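Local coordinates for protein lectin (Polyandrocarpa misakiensis, PDB 1BYF) that binds galactose through calcium and takes part, as a homodimeric C-type lectin, in the animal's defence against microorganisms, at residues G18-S23 and V117-E122. Sequence-based numbering, arbitrary orientation.
Sequences GTYCQS and VICEKE
Cys21 of helix 14-22 and Cys119 of strand 115-122 form the disulfide that, in the C-type lectin fold, ties the first helix to the last strand of the domain. The crosslink joins positions 98 residues apart in sequence and lies in the interior, where a helix and a strand whose short segments run 8.5 Å apart at 40° face each other. From both backbones the CB points into the gap, and in each cysteine the sulfur stands anti to the carbonyl carbon; the S-S torsion is -79°, a left-handed twist close to the relaxed value.

The Tyr20 side chain flanks this bridge. Its CB also heads for the strand, and CG lies anti to the backbone N (chi1 176°), which swings the ring alongside the disulfide. The CD1 corner of Tyr20 then meets two partners: CG1 of Val117, at 3.9 Å, comes in obliquely, while Cys119 SG sits at the rim of the ring, in its plane, 5.2 Å from the centroid. Next along the same edge, CE1 of Tyr20 lies 4.1 Å from Cys119 SG. Beyond the ring, OH leaves the two segments and hydrogen-bonds Glu4 of the second subunit, so one residue packs against the core disulfide and also reaches across the dimer interface. Arg24 adds a cation-pi contact to the ring and a hydrogen bond to Tyr20 O, an acceptor shared with Ser23 OG, which approaches from above the carbonyl plane.

On the strand, Val117 packs against both Tyr20 and Cys21 with a single methyl. CG1 of Val117 touches the tyrosine ring and also Cys21 SG, at 3.7 Å.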
# COMPACT_ATOMS: atom_id res chain seq x y z
N GLY A 18 15.65 -3.25 -4.90
CA GLY A 18 15.82 -2.08 -5.76
C GLY A 18 15.43 -2.41 -7.20
O GLY A 18 14.67 -1.70 -7.85
N THR A 19 15.95 -3.51 -7.71
CA THR A 19 15.67 -3.99 -9.06
C THR A 19 14.19 -4.32 -9.24
O THR A 19 13.59 -4.07 -10.28
CB THR A 19 16.49 -5.27 -9.32
OG1 THR A 19 17.88 -4.95 -9.18
CG2 THR A 19 16.23 -5.82 -10.71
N TYR A 20 13.61 -4.92 -8.20
CA TYR A 20 12.20 -5.29 -8.20
C TYR A 20 11.34 -4.05 -8.47
O TYR A 20 10.45 -4.07 -9.31
CB TYR A 20 11.85 -5.91 -6.85
CG TYR A 20 10.39 -6.26 -6.64
CD1 TYR A 20 9.48 -5.29 -6.25
CD2 TYR A 20 9.92 -7.55 -6.84
CE1 TYR A 20 8.15 -5.58 -6.07
CE2 TYR A 20 8.59 -7.87 -6.65
CZ TYR A 20 7.71 -6.88 -6.27
OH TYR A 20 6.37 -7.13 -6.09
N CYS A 21 11.62 -2.98 -7.73
CA CYS A 21 10.86 -1.74 -7.88
C CYS A 21 11.14 -1.10 -9.24
O CYS A 21 10.23 -0.64 -9.94
CB CYS A 21 11.14 -0.75 -6.76
SG CYS A 21 10.65 -1.27 -5.09
N GLN A 22 12.41 -1.06 -9.61
CA GLN A 22 12.83 -0.45 -10.87
C GLN A 22 12.16 -1.10 -12.08
O GLN A 22 11.77 -0.40 -13.01
CB GLN A 22 14.35 -0.52 -11.03
CG GLN A 22 15.13 0.39 -10.09
CD GLN A 22 14.93 1.87 -10.38
OE1 GLN A 22 15.55 2.44 -11.28
NE2 GLN A 22 14.06 2.50 -9.60
N SER A 23 12.05 -2.42 -12.07
CA SER A 23 11.45 -3.15 -13.17
C SER A 23 9.97 -2.80 -13.32
O SER A 23 9.36 -3.07 -14.36
CB SER A 23 11.58 -4.65 -12.94
OG SER A 23 10.83 -5.02 -11.78
N VAL A 117 9.08 -5.81 0.45
CA VAL A 117 9.42 -4.65 -0.35
C VAL A 117 8.30 -3.62 -0.45
O VAL A 117 7.12 -3.94 -0.55
CB VAL A 117 9.79 -5.13 -1.78
CG1 VAL A 117 10.26 -3.96 -2.64
CG2 VAL A 117 10.87 -6.21 -1.72
N ILE A 118 8.72 -2.36 -0.45
CA ILE A 118 7.85 -1.22 -0.59
C ILE A 118 8.42 -0.32 -1.69
O ILE A 118 9.56 0.12 -1.58
CB ILE A 118 7.72 -0.37 0.69
CG1 ILE A 118 7.32 -1.26 1.86
CG2 ILE A 118 6.70 0.75 0.48
CD1 ILE A 118 7.32 -0.55 3.19
N CYS A 119 7.62 -0.10 -2.73
CA CYS A 119 8.04 0.76 -3.82
C CYS A 119 7.16 2.01 -3.88
O CYS A 119 6.02 1.99 -3.41
CB CYS A 119 7.94 0.07 -5.18
SG CYS A 119 8.64 -1.58 -5.25
N GLU A 120 7.72 3.06 -4.46
CA GLU A 120 7.03 4.32 -4.63
C GLU A 120 7.19 4.86 -6.05
O GLU A 120 8.11 4.52 -6.79
CB GLU A 120 7.52 5.39 -3.65
CG GLU A 120 8.90 5.97 -3.95
CD GLU A 120 9.28 7.18 -3.13
OE1 GLU A 120 9.16 7.17 -1.89
OE2 GLU A 120 9.72 8.20 -3.72
N LYS A 121 6.28 5.77 -6.39
CA LYS A 121 6.34 6.50 -7.65
C LYS A 121 5.60 7.82 -7.43
O LYS A 121 4.39 7.85 -7.20
CB LYS A 121 5.81 5.75 -8.86
CG LYS A 121 5.94 6.56 -10.14
CD LYS A 121 5.33 5.81 -11.32
CE LYS A 121 5.02 6.77 -12.46
NZ LYS A 121 6.24 7.56 -12.81
N GLU A 122 6.38 8.90 -7.43
CA GLU A 122 5.80 10.23 -7.26
C GLU A 122 4.86 10.50 -8.43
O GLU A 122 5.14 10.11 -9.56
CB GLU A 122 6.88 11.30 -7.17
CG GLU A 122 6.37 12.70 -7.48
CD GLU A 122 6.85 13.77 -6.54
OE1 GLU A 122 7.87 13.57 -5.84
OE2 GLU A 122 6.20 14.84 -6.48